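PDB 5HHA: PvdO from Pseudomonas aeruginosa, which binds calcium in the periplasm and probably takes part in chromophore maturation, with a fold related to formylglycine-generating oxidases. Local coordinates for residues Asp192-Asn195 / Phe196-Val200; Val210-Met213 / His214-Tyr218. All blocks are in the same frame, centred on the assembly; numbering follows the deposited sequence.

In the fold
Both contacts are local turns in the long loop region between helix 154-162 and strand 218-221, and contact 1 closes before contact 2 opens. The centre of contact 1 (192-200) lies about 16 Å from the centre of the chain, and the contact is partly buried; its chemistry is that of a calcium site, with carboxylate and carbonyl oxygens on the metal and a tyrosine ring packed on the returning chain. The centre of contact 2 (210-218) is about 6 Å from that of the chain; the residues that touch there are all buried, no metal is bound, and its polar groups are hydrogen-bonded to surrounding protein. The two meet where Asn216 OD1 accepts a probable hydrogen bond from Ser198 N at 2.9 Å.

Contact 1 (Asp192-Asn195 / Phe196-Val200); sequences DGYN and FTSPV. With CA (calcium ion), chain C.
Tyr194 and Ser198 bring this continuous piece of chain back on itself, beside a calcium ion bound in part by its first half. Asp192 supplies both carboxylate oxygens to the metal, OD1 lying 2.4 Å from calcium and OD2 nearly as close, a bidentate grip suited to a large, hard cation. OD1 has a second task: it accepts the backbone N-H of Tyr194 at 3.0 Å, nearly along its own C-O axis, which makes an Asx turn and steadies the carboxylate. Gly193 sits inside this turn with phi at 101°, a backbone shape that suits a residue without a side chain. Tyr194 then faces two ways. Its carbonyl O binds calcium at 2.4 Å, while its ring, with CG anti to the carbonyl carbon (chi1 -50°), reaches back over Ser198. Ser198 CB stands 3.4 Å from the ring centroid and only 5° off the normal, a CH-pi contact over the face. Pro199 extends the apolar patch, its CD lying 3.8 Å from Tyr194 CE2, with the two side chains crossing at about a right angle. Asn195 acts through its backbone: its O accepts a hydrogen bond of 2.7 Å from water 1, itself a calcium ligand. Its CB also lies 3.9 Å from Phe196 CD2, and the Phe196 ring meets that of Tyr118. Asn186, Thr187 and Gly189 complete the metal's coordination, and Asn186 ND2 also forms a hydrogen bond with Phe196 O, tying the returning chain to the site. The whole turn lies in loop, between helix 154-162 and strand 218-221, with its last residue, Val200, paired through the backbone with Arg123.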
loop_
_atom_site.group_PDB
_atom_site.type_symbol
_atom_site.label_atom_id
_atom_site.label_comp_id
_atom_site.label_asym_id
_atom_site.label_seq_id
_atom_site.Cartn_x
_atom_site.Cartn_y
_atom_site.Cartn_z
ATOM N N ASP A 192 11.430 2.319 16.259
ATOM C CA ASP A 192 10.822 3.389 15.472
ATOM C C ASP A 192 9.737 4.188 16.208
ATOM O O ASP A 192 9.170 5.089 15.596
ATOM C CB ASP A 192 10.238 2.816 14.183
ATOM C CG ASP A 192 9.313 1.670 14.445
ATOM O OD1 ASP A 192 8.485 1.754 15.390
ATOM O OD2 ASP A 192 9.415 0.637 13.744
ATOM N N GLY A 193 9.507 3.864 17.479
ATOM C CA GLY A 193 8.516 4.548 18.277
ATOM C C GLY A 193 7.194 3.840 18.474
ATOM O O GLY A 193 6.382 4.303 19.311
ATOM N N TYR A 194 6.926 2.753 17.742
ATOM C CA TYR A 194 5.573 2.169 17.724
ATOM C C TYR A 194 5.631 0.660 17.776
ATOM O O TYR A 194 6.356 0.041 16.992
ATOM C CB TYR A 194 4.819 2.619 16.458
ATOM C CG TYR A 194 4.873 4.106 16.240
ATOM C CD1 TYR A 194 5.912 4.686 15.557
ATOM C CD2 TYR A 194 3.895 4.954 16.776
ATOM C CE1 TYR A 194 5.989 6.022 15.388
ATOM C CE2 TYR A 194 3.968 6.302 16.603
ATOM C CZ TYR A 194 5.017 6.843 15.919
ATOM O OH TYR A 194 5.072 8.225 15.788
ATOM N N ASN A 195 4.859 0.037 18.646
ATOM C CA ASN A 195 4.735 -1.407 18.647
ATOM C C ASN A 195 3.801 -1.903 17.566
ATOM O O ASN A 195 4.086 -2.915 16.948
ATOM C CB ASN A 195 4.210 -1.932 19.979
ATOM C CG ASN A 195 5.090 -1.560 21.150
ATOM O OD1 ASN A 195 4.591 -1.107 22.226
ATOM N ND2 ASN A 195 6.381 -1.751 20.994
ATOM N N PHE A 196 2.668 -1.237 17.403
ATOM C CA PHE A 196 1.714 -1.555 16.354
ATOM C C PHE A 196 1.809 -0.483 15.276
ATOM O O PHE A 196 2.899 0.007 15.011
ATOM C CB PHE A 196 0.314 -1.726 16.953
ATOM C CG PHE A 196 0.290 -2.730 18.063
ATOM C CD1 PHE A 196 0.255 -4.072 17.788
ATOM C CD2 PHE A 196 0.383 -2.318 19.381
ATOM C CE1 PHE A 196 0.258 -5.007 18.814
ATOM C CE2 PHE A 196 0.385 -3.247 20.424
ATOM C CZ PHE A 196 0.327 -4.577 20.135
ATOM N N THR A 197 0.710 -0.137 14.605
ATOM C CA THR A 197 0.789 0.881 13.549
ATOM C C THR A 197 1.013 2.273 14.144
ATOM O O THR A 197 0.767 2.511 15.350
ATOM C CB THR A 197 -0.450 0.874 12.662
ATOM O OG1 THR A 197 -1.595 1.055 13.504
ATOM C CG2 THR A 197 -0.577 -0.429 11.895
ATOM N N SER A 198 1.462 3.183 13.302
ATOM C CA SER A 198 1.701 4.569 13.626
ATOM C C SER A 198 0.722 5.424 12.839
ATOM O O SER A 198 0.225 5.037 11.790
ATOM C CB SER A 198 3.139 4.939 13.226
ATOM O OG SER A 198 3.467 4.421 11.921
ATOM N N PRO A 199 0.429 6.635 13.335
ATOM C CA PRO A 199 -0.385 7.533 12.523
ATOM C C PRO A 199 0.256 7.688 11.167
ATOM O O PRO A 199 1.476 7.738 11.049
ATOM C CB PRO A 199 -0.365 8.858 13.309
ATOM C CG PRO A 199 0.004 8.467 14.696
ATOM C CD PRO A 199 0.862 7.234 14.604
ATOM N N VAL A 200 -0.547 7.808 10.128
ATOM C CA VAL A 200 0.015 7.940 8.794
ATOM C C VAL A 200 0.884 9.195 8.737
ATOM O O VAL A 200 0.547 10.236 9.336
ATOM C CB VAL A 200 -1.077 7.936 7.711
ATOM C CG1 VAL A 200 -1.867 6.623 7.776
ATOM C CG2 VAL A 200 -2.008 9.163 7.835
HETATM CA CA CA C . 7.595 -0.479 15.055
HETATM O O HOH W 1 5.959 -2.193 15.115
#

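Contact 2 (Val210-Met213 / His214-Tyr218); sequences VYDM and HGNVY
His214 lays one face of its imidazole over the peptide carbon of Met213, with CD2 3.3 Å from Met213 C and 3.6 Å from Met213 CB. With CG anti to the carbonyl carbon (chi1 -54°), the ring folds back against the preceding peptide. The Met213 chain bends at chi2 and its end leads away; the flexible, apolar side chain touches Ile79 and Arg281.

In the backbone, Asp212 to Gly215 form a type I turn. Asp212 enters it with a left-handed conformation (phi 65°), and Gly215 follows with an extended one that glycine accommodates easily.

The polar side chains pass one another without bonding: Asn216 ND2 stays 4.0 Å from Asp212 CG, the carboxylate and amide planes being 46° apart. Each group is satisfied elsewhere, Asp212 OD2 by Gly201 N and Asn216 OD1 by Ser198 N and Asn186 ND2. Likewise His214 NE2 donates to Ala161 O, on helix 154-162, and the ring meets Phe171 edge-to-face.

The Asp-Met-X-Gly-Asn-Val run resembles the one found in formylglycine-generating enzymes, consistent with the family assignment; here it forms the buried turn that leads into strand 218-221.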
loop_
_atom_site.group_PDB
_atom_site.type_symbol
_atom_site.label_atom_id
_atom_site.label_comp_id
_atom_site.label_asym_id
_atom_site.label_seq_id
_atom_site.Cartn_x
_atom_site.Cartn_y
_atom_site.Cartn_z
ATOM N N VAL A 210 5.072 10.675 -1.192
ATOM C CA VAL A 210 4.285 9.552 -0.673
ATOM C C VAL A 210 4.879 9.092 0.656
ATOM O O VAL A 210 6.101 9.039 0.814
ATOM C CB VAL A 210 4.305 8.398 -1.671
ATOM C CG1 VAL A 210 3.404 7.275 -1.184
ATOM C CG2 VAL A 210 3.828 8.859 -3.026
ATOM N N TYR A 211 4.022 8.721 1.614
ATOM C CA TYR A 211 4.430 8.306 2.959
ATOM C C TYR A 211 4.099 6.834 3.210
ATOM O O TYR A 211 3.135 6.291 2.653
ATOM C CB TYR A 211 3.667 9.102 4.016
ATOM C CG TYR A 211 3.980 10.581 4.040
ATOM C CD1 TYR A 211 3.347 11.471 3.173
ATOM C CD2 TYR A 211 4.868 11.085 4.975
ATOM C CE1 TYR A 211 3.622 12.814 3.213
ATOM C CE2 TYR A 211 5.130 12.452 5.038
ATOM C CZ TYR A 211 4.498 13.281 4.152
ATOM O OH TYR A 211 4.772 14.654 4.195
ATOM N N ASP A 212 4.895 6.213 4.067
ATOM C CA ASP A 212 4.652 4.866 4.601
ATOM C C ASP A 212 4.702 3.757 3.554
ATOM O O ASP A 212 4.130 2.691 3.783
ATOM C CB ASP A 212 3.348 4.804 5.408
ATOM C CG ASP A 212 3.396 5.647 6.665
ATOM O OD1 ASP A 212 4.351 5.494 7.467
ATOM O OD2 ASP A 212 2.482 6.488 6.868
ATOM N N MET A 213 5.403 3.969 2.448
ATOM C CA MET A 213 5.508 2.911 1.461
ATOM C C MET A 213 6.401 1.757 1.926
ATOM O O MET A 213 6.419 0.703 1.293
ATOM C CB MET A 213 6.004 3.469 0.133
ATOM C CG MET A 213 4.906 4.136 -0.691
ATOM S SD MET A 213 3.852 2.887 -1.461
ATOM C CE MET A 213 2.904 3.860 -2.596
ATOM N N HIS A 214 7.145 1.932 3.010
ATOM C CA HIS A 214 8.107 0.927 3.474
ATOM C C HIS A 214 7.831 0.384 4.845
ATOM O O HIS A 214 8.669 -0.283 5.438
ATOM C CB HIS A 214 9.528 1.449 3.291
ATOM C CG HIS A 214 9.761 1.890 1.883
ATOM N ND1 HIS A 214 10.273 1.104 0.868
ATOM C CD2 HIS A 214 9.412 3.051 1.314
ATOM C CE1 HIS A 214 10.235 1.787 -0.268
ATOM N NE2 HIS A 214 9.734 2.984 -0.007
ATOM N N GLY A 215 6.626 0.620 5.355
ATOM C CA GLY A 215 6.236 0.013 6.615
ATOM C C GLY A 215 4.780 0.292 6.952
ATOM O O GLY A 215 3.961 0.662 6.090
ATOM N N ASN A 216 4.477 0.113 8.227
ATOM C CA ASN A 216 3.167 0.376 8.814
ATOM C C ASN A 216 2.209 -0.789 8.562
ATOM O O ASN A 216 1.952 -1.576 9.472
ATOM C CB ASN A 216 2.616 1.767 8.449
ATOM C CG ASN A 216 1.919 2.441 9.621
ATOM O OD1 ASN A 216 1.952 1.941 10.735
ATOM N ND2 ASN A 216 1.304 3.595 9.365
ATOM N N VAL A 217 1.684 -0.924 7.338
ATOM C CA VAL A 217 0.847 -2.052 6.971
ATOM C C VAL A 217 1.154 -2.500 5.557
ATOM O O VAL A 217 1.563 -1.702 4.710
ATOM C CB VAL A 217 -0.680 -1.692 7.035
ATOM C CG1 VAL A 217 -1.128 -1.464 8.458
ATOM C CG2 VAL A 217 -1.034 -0.479 6.206
ATOM N N TYR A 218 0.930 -3.782 5.306
ATOM C CA TYR A 218 0.760 -4.230 3.913
ATOM C C TYR A 218 -0.464 -3.557 3.310
ATOM O O TYR A 218 -1.317 -3.032 4.042
ATOM C CB TYR A 218 0.548 -5.745 3.883
ATOM C CG TYR A 218 1.819 -6.556 3.749
ATOM C CD1 TYR A 218 2.309 -6.874 2.490
ATOM C CD2 TYR A 218 2.518 -7.014 4.859
ATOM C CE1 TYR A 218 3.447 -7.642 2.327
ATOM C CE2 TYR A 218 3.670 -7.792 4.702
ATOM C CZ TYR A 218 4.129 -8.084 3.425
ATOM O OH TYR A 218 5.254 -8.885 3.194
#